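Local coordinates for ESAT-6/WXG100 secretion system protein (Streptococcus gallolyticus, PDB 7JQE) that is a subunit of the bacterial type VIIb secretion system whose extracellular region, represented by this fragment, probably takes part in the export of protein toxins, at residues T114-L119 with S488-L493; T126-S131 with N136-L141; N144-T149 with K160-N165; E153-A158 with E482-Q487; D170-A175 with N467-G472. One frame throughout, in Å; residues are numbered along the deposited sequence.

In the fold
All five contacts lie in one helical end of an elongated chain, where residues from before and after the distal domains come back together. Helix 462-491 is the common element of interactions 1, 4 and 5; the centres of 1 and 5 are about 32 Å apart. Helix 102-135 joins interaction 1 to interaction 2, and the loop that follows it leads into interaction 3. Interactions 3 and 4 have centres about 8 Å apart and share helix 152-164, with Arg155 touching both Tyr146 and Ile484. Asn136 of interaction 2 packs on helix 169-179 of interaction 5; the centres of the two contacts are about 12 Å apart. The second subunit touches interactions 1, 2, 4 and 5.

Interaction 1. Residues T114-L119 with S488-L493; sequences TELSDL and STIDSL
A small apolar contact between Leu116 and Ile490 joins helix 102-135 to the last turn of helix 462-491, two helices that run in opposite directions, with 368 residues between the two segments. Leu116 CA and Ile490 CA are 6.7 Å apart, the nearest pair in the two segments. Ile490 acts as the probe. Its CG1 stands anti to the carbonyl carbon (chi1 -62°) and the chain continues extended (chi2 -173°), which carries CD1 up to the opposite helix. There Ile490 CD1 meets Leu116 CB at 3.5 Å and presses on the backbone as well, 3.4 Å from Leu116 C and 3.5 Å from Ser117 N. The leucine and isoleucine overlap while pointing opposite ways, so Leu116 CD1 ends alongside Ile490 CG1 at 4.1 Å. The other branch, Ile490 CG2, lies 3.9 Å from Ser117 OG, a hydroxyl already bonded to the carbonyl oxygen of Arg113. Leu116 also packs on Leu486 and on Leu116 of the second subunit, so the contact forms part of the interface between the two subunits. With the methyls of Ile490 set against a leucine side chain, the helix backbone and a serine hydroxyl bonded elsewhere, the association rests on shape and exclusion of water.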
# COMPACT_ATOMS: atom_id res chain seq x y z
N THR A 114 13.60 -3.08 -73.12
CA THR A 114 12.58 -3.93 -72.50
C THR A 114 13.03 -4.41 -71.13
O THR A 114 12.20 -4.54 -70.21
CB THR A 114 12.26 -5.11 -73.41
OG1 THR A 114 11.44 -6.05 -72.71
CG2 THR A 114 13.53 -5.80 -73.88
N GLU A 115 14.33 -4.67 -70.96
CA GLU A 115 14.84 -5.01 -69.63
C GLU A 115 14.56 -3.89 -68.64
O GLU A 115 14.06 -4.13 -67.54
CB GLU A 115 16.34 -5.31 -69.70
CG GLU A 115 16.72 -6.47 -70.61
CD GLU A 115 16.27 -7.81 -70.06
OE1 GLU A 115 15.42 -7.83 -69.15
OE2 GLU A 115 16.79 -8.85 -70.53
N LEU A 116 14.87 -2.65 -69.03
CA LEU A 116 14.65 -1.52 -68.13
C LEU A 116 13.17 -1.35 -67.81
O LEU A 116 12.81 -0.96 -66.69
CB LEU A 116 15.22 -0.24 -68.74
CG LEU A 116 16.74 -0.21 -68.89
CD1 LEU A 116 17.21 1.16 -69.39
CD2 LEU A 116 17.42 -0.56 -67.57
N SER A 117 12.29 -1.63 -68.78
CA SER A 117 10.86 -1.53 -68.51
C SER A 117 10.42 -2.53 -67.46
O SER A 117 9.50 -2.25 -66.67
CB SER A 117 10.06 -1.72 -69.80
OG SER A 117 10.34 -0.67 -70.72
N ASP A 118 11.05 -3.71 -67.43
CA ASP A 118 10.75 -4.68 -66.38
C ASP A 118 11.34 -4.24 -65.04
O ASP A 118 10.68 -4.35 -64.00
CB ASP A 118 11.28 -6.06 -66.76
CG ASP A 118 10.69 -6.57 -68.06
OD1 ASP A 118 9.50 -6.28 -68.33
OD2 ASP A 118 11.41 -7.25 -68.82
N LEU A 119 12.58 -3.74 -65.06
CA LEU A 119 13.17 -3.21 -63.84
C LEU A 119 12.31 -2.11 -63.24
O LEU A 119 12.17 -2.01 -62.02
CB LEU A 119 14.59 -2.70 -64.12
CG LEU A 119 15.33 -2.04 -62.96
CD1 LEU A 119 15.45 -3.00 -61.78
CD2 LEU A 119 16.70 -1.55 -63.40
N SER A 488 12.94 8.23 -67.77
CA SER A 488 13.53 9.20 -68.69
C SER A 488 14.50 8.54 -69.65
O SER A 488 14.46 8.78 -70.86
CB SER A 488 14.22 10.31 -67.89
OG SER A 488 14.73 11.32 -68.74
N THR A 489 15.39 7.69 -69.12
CA THR A 489 16.36 7.01 -69.98
C THR A 489 15.67 5.98 -70.88
O THR A 489 16.05 5.82 -72.05
CB THR A 489 17.45 6.35 -69.14
OG1 THR A 489 16.88 5.82 -67.94
CG2 THR A 489 18.52 7.36 -68.79
N ILE A 490 14.67 5.27 -70.36
CA ILE A 490 13.90 4.37 -71.22
C ILE A 490 13.28 5.15 -72.37
O ILE A 490 13.41 4.77 -73.54
CB ILE A 490 12.81 3.64 -70.41
CG1 ILE A 490 13.45 2.77 -69.32
CG2 ILE A 490 11.96 2.78 -71.34
CD1 ILE A 490 12.45 1.89 -68.59
N ASP A 491 12.60 6.26 -72.06
CA ASP A 491 12.04 7.11 -73.11
C ASP A 491 13.13 7.58 -74.07
O ASP A 491 13.04 7.38 -75.28
CB ASP A 491 11.31 8.30 -72.49
CG ASP A 491 9.93 7.93 -71.97
OD1 ASP A 491 9.51 6.77 -72.17
OD2 ASP A 491 9.27 8.80 -71.35
N SER A 492 14.18 8.21 -73.53
CA SER A 492 15.30 8.69 -74.35
C SER A 492 16.26 7.53 -74.62
O SER A 492 17.35 7.42 -74.05
CB SER A 492 16.00 9.85 -73.65
OG SER A 492 15.14 10.97 -73.53
N LEU A 493 15.84 6.66 -75.54
CA LEU A 493 16.60 5.47 -75.92
C LEU A 493 16.09 4.96 -77.27
O LEU A 493 15.04 4.31 -77.32
CB LEU A 493 16.49 4.39 -74.85
CG LEU A 493 17.35 3.13 -75.02
CD1 LEU A 493 18.82 3.45 -74.79
CD2 LEU A 493 16.89 2.03 -74.08

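Interaction 2. Residues T126-S131 with N136-L141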
# COMPACT_ATOMS: atom_id res chain seq x y z
N THR A 126 8.74 -2.20 -54.90
CA THR A 126 9.45 -1.95 -53.65
C THR A 126 9.12 -0.58 -53.08
O THR A 126 9.09 -0.41 -51.86
CB THR A 126 10.96 -2.08 -53.86
OG1 THR A 126 11.45 -0.90 -54.51
CG2 THR A 126 11.28 -3.30 -54.71
N ARG A 127 8.87 0.40 -53.95
CA ARG A 127 8.42 1.70 -53.47
C ARG A 127 7.07 1.56 -52.76
O ARG A 127 6.80 2.28 -51.79
CB ARG A 127 8.32 2.69 -54.62
CG ARG A 127 8.09 4.13 -54.21
CD ARG A 127 7.85 5.02 -55.43
NE ARG A 127 6.63 4.64 -56.14
CZ ARG A 127 5.83 5.50 -56.77
NH1 ARG A 127 6.12 6.79 -56.77
NH2 ARG A 127 4.74 5.06 -57.38
N SER A 128 6.23 0.64 -53.22
CA SER A 128 4.97 0.38 -52.55
C SER A 128 5.19 -0.20 -51.16
O SER A 128 4.58 0.25 -50.18
CB SER A 128 4.11 -0.56 -53.40
OG SER A 128 3.27 0.19 -54.26
N LYS A 129 6.06 -1.21 -51.04
CA LYS A 129 6.34 -1.79 -49.74
C LYS A 129 6.92 -0.76 -48.78
O LYS A 129 6.64 -0.79 -47.57
CB LYS A 129 7.29 -2.99 -49.88
CG LYS A 129 6.69 -4.13 -50.68
CD LYS A 129 7.62 -5.34 -50.73
CE LYS A 129 7.10 -6.39 -51.70
NZ LYS A 129 7.91 -7.63 -51.71
N VAL A 130 7.74 0.16 -49.29
CA VAL A 130 8.27 1.22 -48.44
C VAL A 130 7.14 2.10 -47.93
O VAL A 130 7.13 2.54 -46.77
CB VAL A 130 9.34 2.04 -49.18
CG1 VAL A 130 9.57 3.37 -48.49
CG2 VAL A 130 10.64 1.26 -49.26
N SER A 131 6.14 2.37 -48.78
CA SER A 131 5.03 3.23 -48.38
C SER A 131 4.17 2.57 -47.31
O SER A 131 3.67 3.24 -46.40
CB SER A 131 4.19 3.60 -49.60
OG SER A 131 3.19 4.55 -49.27
N ASN A 136 1.60 3.51 -43.73
CA ASN A 136 0.47 2.65 -43.38
C ASN A 136 -0.48 2.45 -44.56
O ASN A 136 -1.51 1.78 -44.39
CB ASN A 136 -0.32 3.17 -42.18
CG ASN A 136 -1.08 2.08 -41.46
OD1 ASN A 136 -0.67 0.92 -41.46
ND2 ASN A 136 -2.20 2.45 -40.84
N SER A 137 -0.19 3.01 -45.73
CA SER A 137 -0.96 2.74 -46.94
C SER A 137 0.00 2.82 -48.12
O SER A 137 1.22 2.95 -47.95
CB SER A 137 -2.13 3.72 -47.08
OG SER A 137 -1.67 5.03 -47.34
N ASP A 138 -0.55 2.73 -49.33
CA ASP A 138 0.23 2.81 -50.57
C ASP A 138 -0.17 4.09 -51.29
O ASP A 138 -1.17 4.12 -52.01
CB ASP A 138 0.01 1.58 -51.44
CG ASP A 138 0.80 1.64 -52.74
OD1 ASP A 138 1.59 2.59 -52.93
OD2 ASP A 138 0.64 0.73 -53.58
N LEU A 139 0.62 5.16 -51.09
CA LEU A 139 0.28 6.44 -51.69
C LEU A 139 0.34 6.39 -53.21
O LEU A 139 -0.43 7.09 -53.89
CB LEU A 139 1.20 7.53 -51.15
CG LEU A 139 1.02 7.87 -49.67
CD1 LEU A 139 2.08 8.85 -49.20
CD2 LEU A 139 -0.37 8.44 -49.43
N ALA A 140 1.23 5.57 -53.77
CA ALA A 140 1.44 5.50 -55.22
C ALA A 140 1.49 6.90 -55.83
O ALA A 140 0.67 7.28 -56.67
CB ALA A 140 0.38 4.65 -55.90
N LEU A 141 2.46 7.68 -55.37
CA LEU A 141 2.62 9.04 -55.85
C LEU A 141 2.84 9.03 -57.36
O LEU A 141 3.66 8.26 -57.87
CB LEU A 141 3.80 9.72 -55.15
CG LEU A 141 3.93 11.23 -55.32
CD1 LEU A 141 2.76 11.94 -54.66
CD2 LEU A 141 5.25 11.72 -54.75
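Arg127 is the first residue of its helix segment to reach the returning loop 136-141. Its chain bends at chi3 (64°), bringing NH1 to Leu141 O at 3.1 Å with that oxygen near the guanidinium plane; NH2 adds a weak bond to the same acceptor. A further bond from NH1 to Thr480 ties the group to helix 462-491. One residue on, Ser128 OG donates to Asp138 OD2 at 2.8 Å, approaching from above the carboxylate plane, while Asp138 OD1 receives a weak bond from Ala140 N in the manner of an Asx turn. Ser131 closes the walk with both halves of its hydroxyl at work. Its OG lies anti to the backbone N (chi1 -174°), where it donates to Ser137 O at 2.9 Å and accepts an almost straight bond from Leu139 N at 3.2 Å. One side chain thus fixes two successive peptide groups of the loop. Ser131 O also takes a weak bond from Asn136 N. Asn136 leaves the helix with positive phi (79°), a conformation asparagine adopts readily. This is a helix C-terminal reversal, in which the loop after helix 102-135 folds back and is bonded by side chains and a carbonyl of the helix.

Interaction 3. Residues N144-T149 with K160-N165. With EDO (1,2-ethanediol), chain L; EDO (1,2-ethanediol), chain O; EDO (1,2-ethanediol), chain P.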
# COMPACT_ATOMS: atom_id res chain seq x y z
N ASN A 144 4.18 11.80 -62.89
CA ASN A 144 3.98 12.70 -64.02
C ASN A 144 4.17 14.17 -63.65
O ASN A 144 4.66 14.96 -64.46
CB ASN A 144 2.59 12.49 -64.62
CG ASN A 144 2.12 13.66 -65.45
OD1 ASN A 144 2.35 13.72 -66.66
ND2 ASN A 144 1.44 14.61 -64.81
N SER A 145 3.78 14.56 -62.43
CA SER A 145 3.80 15.97 -62.07
C SER A 145 5.22 16.53 -62.05
O SER A 145 5.41 17.73 -62.27
CB SER A 145 3.14 16.17 -60.70
OG SER A 145 3.21 17.53 -60.30
N TYR A 146 6.22 15.70 -61.77
CA TYR A 146 7.60 16.14 -61.63
C TYR A 146 8.45 15.77 -62.84
O TYR A 146 9.63 16.14 -62.87
CB TYR A 146 8.22 15.54 -60.36
CG TYR A 146 7.23 15.35 -59.23
CD1 TYR A 146 6.51 14.18 -59.11
CD2 TYR A 146 7.03 16.35 -58.29
CE1 TYR A 146 5.60 14.00 -58.09
CE2 TYR A 146 6.12 16.18 -57.26
CZ TYR A 146 5.42 15.00 -57.16
OH TYR A 146 4.52 14.83 -56.14
N PHE A 147 7.89 15.07 -63.82
CA PHE A 147 8.70 14.54 -64.91
C PHE A 147 9.35 15.66 -65.72
O PHE A 147 10.42 15.46 -66.30
CB PHE A 147 7.84 13.65 -65.81
CG PHE A 147 8.62 12.63 -66.59
CD1 PHE A 147 9.12 11.50 -65.97
CD2 PHE A 147 8.84 12.80 -67.95
CE1 PHE A 147 9.84 10.55 -66.68
CE2 PHE A 147 9.56 11.86 -68.67
CZ PHE A 147 10.06 10.73 -68.03
N ALA A 148 8.73 16.84 -65.77
CA ALA A 148 9.25 17.93 -66.59
C ALA A 148 10.38 18.68 -65.91
O ALA A 148 11.22 19.27 -66.60
CB ALA A 148 8.12 18.90 -66.95
N THR A 149 10.43 18.67 -64.58
CA THR A 149 11.49 19.36 -63.86
C THR A 149 12.82 18.65 -64.08
O THR A 149 12.99 17.49 -63.68
CB THR A 149 11.16 19.42 -62.37
OG1 THR A 149 9.90 20.08 -62.19
CG2 THR A 149 12.24 20.18 -61.61
N LYS A 160 9.15 15.87 -51.98
CA LYS A 160 9.06 15.90 -50.52
C LYS A 160 7.92 16.80 -50.06
O LYS A 160 7.11 16.41 -49.21
CB LYS A 160 10.39 16.36 -49.94
CG LYS A 160 10.36 16.67 -48.46
CD LYS A 160 11.76 16.86 -47.91
CE LYS A 160 12.58 15.58 -48.03
NZ LYS A 160 13.93 15.71 -47.41
N ILE A 161 7.83 18.01 -50.62
CA ILE A 161 6.78 18.93 -50.22
C ILE A 161 5.40 18.34 -50.48
O ILE A 161 4.46 18.55 -49.71
CB ILE A 161 6.95 20.28 -50.94
CG1 ILE A 161 8.23 20.98 -50.46
CG2 ILE A 161 5.73 21.17 -50.72
CD1 ILE A 161 8.45 22.34 -51.09
N ASP A 162 5.26 17.58 -51.57
CA ASP A 162 3.97 16.95 -51.86
C ASP A 162 3.66 15.83 -50.87
O ASP A 162 2.50 15.63 -50.49
CB ASP A 162 3.94 16.43 -53.29
CG ASP A 162 3.57 17.50 -54.30
OD1 ASP A 162 2.86 18.46 -53.92
OD2 ASP A 162 3.99 17.39 -55.47
N LEU A 163 4.68 15.07 -50.46
CA LEU A 163 4.45 13.96 -49.54
C LEU A 163 4.08 14.46 -48.15
O LEU A 163 3.21 13.88 -47.49
CB LEU A 163 5.68 13.06 -49.49
CG LEU A 163 5.89 12.19 -50.73
CD1 LEU A 163 7.28 11.57 -50.74
CD2 LEU A 163 4.83 11.11 -50.80
N LEU A 164 4.73 15.53 -47.68
CA LEU A 164 4.45 16.03 -46.34
C LEU A 164 3.04 16.61 -46.24
O LEU A 164 2.43 16.54 -45.16
CB LEU A 164 5.49 17.08 -45.94
CG LEU A 164 6.90 16.55 -45.71
CD1 LEU A 164 7.86 17.67 -45.38
CD2 LEU A 164 6.89 15.50 -44.61
N ASN A 165 2.51 17.18 -47.32
CA ASN A 165 1.14 17.67 -47.33
C ASN A 165 0.13 16.57 -47.61
O ASN A 165 -1.07 16.87 -47.72
CB ASN A 165 0.98 18.79 -48.36
CG ASN A 165 1.66 20.07 -47.95
OD1 ASN A 165 2.47 20.63 -48.69
ND2 ASN A 165 1.34 20.55 -46.75
C1 EDO L . 2.68 20.23 -57.12
O1 EDO L . 2.82 18.90 -57.64
C2 EDO L . 3.70 21.14 -57.79
O2 EDO L . 3.55 22.48 -57.29
C1 EDO O . 2.68 16.09 -69.36
O1 EDO O . 3.40 15.88 -68.13
C2 EDO O . 2.15 17.51 -69.40
O2 EDO O . 1.26 17.67 -70.52
C1 EDO P . 0.21 10.61 -68.85
O1 EDO P . -0.20 11.34 -67.69
C2 EDO P . 1.04 11.51 -69.77
O2 EDO P . 2.27 11.87 -69.13
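Tyr146 reaches from the loop before helix 152-164 to Asp162 near the far end of that helix. At its root, Tyr146 CB lies 3.8 Å from Arg155 CG, on the first part of the helix. The ring that follows has the CB of the preceding Ser145 over the centre of one face, 4.1 Å above its plane. Further along the ring, Tyr146 CD2 touches the methyl of Ala158, and the next atom, CE2, comes close to both the carbonyl oxygen of Ala158 and the carboxylate of Asp162. At the tip, Tyr146 OH donates to Asp162 OD2 at 2.7 Å and also touches Leu141. Asp162 holds its CG anti to the carbonyl carbon (chi1 -84°), which directs the carboxylate to the loop. The carboxylate is met on its anti side, 23° out of plane, and is turned 58° from the ring, an edge approach and not a stack. Asp162 OD2 has a second donor: O1 of 1,2-ethanediol (chain L), at 2.9 Å. That same hydroxyl accepts from Ser145 OG at 3.0 Å and so bridges loop to helix beside the direct bond. Two further ethanediol molecules, probably all from the crystallisation liquor, donate to Asn144 OD1. The motif is a tyrosine-carboxylate hydrogen bond, joining the 144-149 loop to the last turn of helix 152-164.

Interaction 4. Residues E153-A158 with E482-Q487; sequences EERKLA and EIIELQ
Arg155 on Ile484 is a helix-to-helix contact within the helical bundle, joining the start of helix 152-164 to helix 462-491. The backbones stay well apart, 9.6 Å between the CA atoms of Arg155 and Ile484, and the long arginine spans the gap. On the tight side the arginine and isoleucine run alongside each other, pointing opposite ways. Arg155 CD lies 3.7 Å from Ile484 CD1, and Arg155 NH1 comes to 3.3 Å from Ile484 CG2, which meets the guanidinium obliquely. Bends at chi2 (149°) and chi3 (26°), both away from the usual staggered values, carry the chain past the isoleucine. Arg155 NE gives a weak hydrogen bond to Thr149 O, tying the group back to the loop before its own helix. The looser side is formed by Glu485, which is partly exposed and also packs on Leu119 of the second subunit. Its contact is a marginal one, Glu485 CG lying 4.2 Å from Arg155 NH1, near the guanidinium plane. Any attraction between the charges is probably modest: although Glu485 extends past CG, its OE2 stays 4.2 Å from Arg155 NH2, too far for a salt bridge.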
# COMPACT_ATOMS: atom_id res chain seq x y z
N GLU A 153 17.70 18.12 -57.75
CA GLU A 153 17.39 18.55 -56.39
C GLU A 153 16.08 19.33 -56.35
O GLU A 153 15.31 19.21 -55.39
CB GLU A 153 18.54 19.38 -55.83
CG GLU A 153 19.79 18.58 -55.48
CD GLU A 153 19.55 17.54 -54.39
OE1 GLU A 153 18.41 17.43 -53.89
OE2 GLU A 153 20.51 16.82 -54.04
N GLU A 154 15.81 20.13 -57.38
CA GLU A 154 14.52 20.80 -57.46
C GLU A 154 13.38 19.79 -57.55
O GLU A 154 12.27 20.06 -57.07
CB GLU A 154 14.50 21.75 -58.66
CG GLU A 154 13.24 22.59 -58.77
CD GLU A 154 13.26 23.51 -59.98
OE1 GLU A 154 14.26 23.51 -60.73
OE2 GLU A 154 12.26 24.24 -60.19
N ARG A 155 13.63 18.63 -58.16
CA ARG A 155 12.61 17.60 -58.26
C ARG A 155 12.38 16.91 -56.92
O ARG A 155 11.23 16.72 -56.49
CB ARG A 155 13.02 16.59 -59.34
CG ARG A 155 11.95 15.57 -59.71
CD ARG A 155 12.11 15.15 -61.17
NE ARG A 155 13.48 15.32 -61.63
CZ ARG A 155 14.40 14.35 -61.64
NH1 ARG A 155 14.08 13.14 -61.22
NH2 ARG A 155 15.63 14.60 -62.07
N LYS A 156 13.46 16.54 -56.23
CA LYS A 156 13.33 15.94 -54.91
C LYS A 156 12.60 16.86 -53.94
O LYS A 156 11.76 16.40 -53.16
CB LYS A 156 14.71 15.58 -54.36
CG LYS A 156 15.23 14.23 -54.82
CD LYS A 156 16.64 13.98 -54.30
CE LYS A 156 16.92 12.49 -54.18
NZ LYS A 156 16.63 11.76 -55.44
N LEU A 157 12.91 18.15 -53.97
CA LEU A 157 12.22 19.10 -53.10
C LEU A 157 10.72 19.10 -53.37
O LEU A 157 9.91 19.05 -52.45
CB LEU A 157 12.81 20.50 -53.26
CG LEU A 157 12.19 21.57 -52.36
CD1 LEU A 157 12.37 21.21 -50.89
CD2 LEU A 157 12.79 22.94 -52.66
N ALA A 158 10.34 19.14 -54.65
CA ALA A 158 8.93 19.15 -55.01
C ALA A 158 8.23 17.88 -54.55
O ALA A 158 7.08 17.92 -54.10
CB ALA A 158 8.77 19.33 -56.52
N GLU A 482 14.16 8.03 -58.52
CA GLU A 482 14.83 7.01 -59.32
C GLU A 482 13.92 6.49 -60.42
O GLU A 482 14.36 6.25 -61.55
CB GLU A 482 15.33 5.88 -58.43
CG GLU A 482 16.49 6.29 -57.52
CD GLU A 482 16.46 5.58 -56.17
OE1 GLU A 482 15.59 4.71 -55.96
OE2 GLU A 482 17.31 5.90 -55.31
N ILE A 483 12.63 6.31 -60.11
CA ILE A 483 11.67 5.90 -61.13
C ILE A 483 11.62 6.92 -62.26
O ILE A 483 11.57 6.57 -63.44
CB ILE A 483 10.28 5.68 -60.51
CG1 ILE A 483 10.35 4.62 -59.41
CG2 ILE A 483 9.27 5.30 -61.58
CD1 ILE A 483 9.03 4.36 -58.72
N ILE A 484 11.63 8.21 -61.91
CA ILE A 484 11.59 9.26 -62.92
C ILE A 484 12.80 9.16 -63.83
O ILE A 484 12.69 9.25 -65.06
CB ILE A 484 11.49 10.64 -62.25
CG1 ILE A 484 10.10 10.84 -61.64
CG2 ILE A 484 11.81 11.75 -63.25
CD1 ILE A 484 9.94 12.15 -60.89
N GLU A 485 13.98 8.97 -63.25
CA GLU A 485 15.19 8.88 -64.06
C GLU A 485 15.19 7.62 -64.92
O GLU A 485 15.62 7.65 -66.08
CB GLU A 485 16.43 8.93 -63.17
CG GLU A 485 16.80 10.34 -62.74
CD GLU A 485 17.95 10.38 -61.76
OE1 GLU A 485 18.41 9.29 -61.34
OE2 GLU A 485 18.40 11.49 -61.41
N LEU A 486 14.70 6.50 -64.38
CA LEU A 486 14.65 5.27 -65.17
C LEU A 486 13.69 5.42 -66.34
O LEU A 486 14.00 5.00 -67.46
CB LEU A 486 14.25 4.09 -64.29
CG LEU A 486 14.21 2.72 -64.97
CD1 LEU A 486 15.51 2.44 -65.71
CD2 LEU A 486 13.93 1.62 -63.96
N GLN A 487 12.52 6.02 -66.11
CA GLN A 487 11.59 6.27 -67.22
C GLN A 487 12.20 7.21 -68.24
O GLN A 487 12.01 7.04 -69.45
CB GLN A 487 10.27 6.83 -66.69
CG GLN A 487 9.14 5.83 -66.69
CD GLN A 487 8.61 5.54 -68.08
OE1 GLN A 487 7.91 6.36 -68.67
NE2 GLN A 487 8.93 4.36 -68.60

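Interaction 5. Residues D170-A175 with N467-G472. With EDO (1,2-ethanediol), chain S.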
# COMPACT_ATOMS: atom_id res chain seq x y z
N ASP A 170 -0.85 11.02 -37.90
CA ASP A 170 -1.58 9.89 -37.34
C ASP A 170 -1.30 8.61 -38.12
O ASP A 170 -1.07 7.55 -37.52
CB ASP A 170 -3.08 10.18 -37.31
CG ASP A 170 -3.47 11.11 -36.17
OD1 ASP A 170 -2.75 11.14 -35.15
OD2 ASP A 170 -4.51 11.80 -36.30
N SER A 171 -1.30 8.70 -39.45
CA SER A 171 -1.00 7.52 -40.26
C SER A 171 0.39 6.98 -39.94
O SER A 171 0.57 5.76 -39.80
CB SER A 171 -1.12 7.87 -41.74
OG SER A 171 -2.41 8.36 -42.04
N VAL A 172 1.37 7.86 -39.80
CA VAL A 172 2.72 7.42 -39.45
C VAL A 172 2.72 6.77 -38.07
O VAL A 172 3.41 5.77 -37.83
CB VAL A 172 3.71 8.60 -39.52
CG1 VAL A 172 5.10 8.15 -39.12
CG2 VAL A 172 3.72 9.20 -40.93
N LYS A 173 1.95 7.34 -37.13
CA LYS A 173 1.89 6.76 -35.80
C LYS A 173 1.35 5.34 -35.84
O LYS A 173 1.87 4.44 -35.17
CB LYS A 173 1.05 7.65 -34.88
CG LYS A 173 1.16 7.30 -33.40
CD LYS A 173 0.45 8.33 -32.53
CE LYS A 173 0.75 8.12 -31.05
NZ LYS A 173 0.04 9.11 -30.19
N SER A 174 0.30 5.11 -36.64
CA SER A 174 -0.23 3.76 -36.79
C SER A 174 0.80 2.84 -37.43
O SER A 174 0.92 1.67 -37.05
CB SER A 174 -1.51 3.79 -37.63
OG SER A 174 -2.40 4.79 -37.17
N ALA A 175 1.56 3.35 -38.41
CA ALA A 175 2.58 2.52 -39.05
C ALA A 175 3.70 2.18 -38.07
O ALA A 175 4.19 1.04 -38.06
CB ALA A 175 3.14 3.23 -40.29
N ASN A 467 10.46 11.54 -36.64
CA ASN A 467 11.66 10.97 -37.25
C ASN A 467 11.33 9.76 -38.12
O ASN A 467 11.98 9.54 -39.15
CB ASN A 467 12.66 10.59 -36.16
CG ASN A 467 13.33 11.81 -35.54
OD1 ASN A 467 13.35 12.89 -36.13
ND2 ASN A 467 13.87 11.64 -34.34
N PHE A 468 10.33 8.97 -37.72
CA PHE A 468 9.88 7.87 -38.57
C PHE A 468 9.29 8.39 -39.87
O PHE A 468 9.58 7.86 -40.95
CB PHE A 468 8.87 7.01 -37.81
CG PHE A 468 8.63 5.65 -38.40
CD1 PHE A 468 9.63 4.69 -38.39
CD2 PHE A 468 7.40 5.32 -38.94
CE1 PHE A 468 9.41 3.43 -38.93
CE2 PHE A 468 7.17 4.06 -39.47
CZ PHE A 468 8.19 3.12 -39.46
N LYS A 469 8.45 9.42 -39.77
CA LYS A 469 7.91 10.06 -40.97
C LYS A 469 9.04 10.57 -41.86
O LYS A 469 8.98 10.44 -43.09
CB LYS A 469 6.98 11.20 -40.56
CG LYS A 469 6.21 11.85 -41.70
CD LYS A 469 5.51 13.12 -41.24
CE LYS A 469 4.61 13.68 -42.33
NZ LYS A 469 3.93 14.94 -41.91
N GLU A 470 10.08 11.14 -41.26
CA GLU A 470 11.19 11.69 -42.04
C GLU A 470 11.97 10.60 -42.75
O GLU A 470 12.44 10.80 -43.87
CB GLU A 470 12.10 12.52 -41.14
CG GLU A 470 11.91 14.03 -41.27
CD GLU A 470 12.62 14.81 -40.18
OE1 GLU A 470 12.13 14.82 -39.04
OE2 GLU A 470 13.67 15.42 -40.47
N SER A 471 12.13 9.44 -42.11
CA SER A 471 12.84 8.34 -42.76
C SER A 471 12.06 7.83 -43.96
O SER A 471 12.62 7.61 -45.04
CB SER A 471 13.09 7.21 -41.76
OG SER A 471 14.05 7.60 -40.80
N GLY A 472 10.75 7.63 -43.79
CA GLY A 472 9.94 7.16 -44.90
C GLY A 472 9.91 8.13 -46.07
O GLY A 472 10.00 7.72 -47.23
C1 EDO S . 15.08 7.86 -37.41
O1 EDO S . 14.34 6.71 -37.86
C2 EDO S . 16.24 7.42 -36.53
O2 EDO S . 17.12 6.57 -37.27
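Val172 sits against Phe468 and Lys469 where helix 169-179 crosses helix 462-491 almost at a right angle (92°), the local axes approaching to 9.7 Å. The valine divides its two methyl groups between its partners. CG1, anti to the backbone N, comes in the plane of the Phe468 ring at its edge, 3.7 Å from CD2, and also lies 3.6 Å from Lys469 N. CG2 instead rests on the aliphatic chain of the lysine, 3.7 Å from Lys469 CG, the valine lying across the lysine stem. One turn further on, Ala175 CB stands 4.2 Å from Phe468 CE2 and extends the contact along the ring. In the next shell, Tyr134 meets the Phe468 ring with the planes at about 30°, and Gln179 of the second subunit packs on it too. Lys469 runs fully extended, so its stem serves the apolar contact while NZ travels away to a weak hydrogen bond with Val167 O and a long, weak ion pair with Asp169. Val465 and Val167 also pack on Val172. The contact is made by small methyl groups set against an aromatic edge and a lysine stem; it is apolar in character, and the lysine's charge is carried clear of the apolar seam.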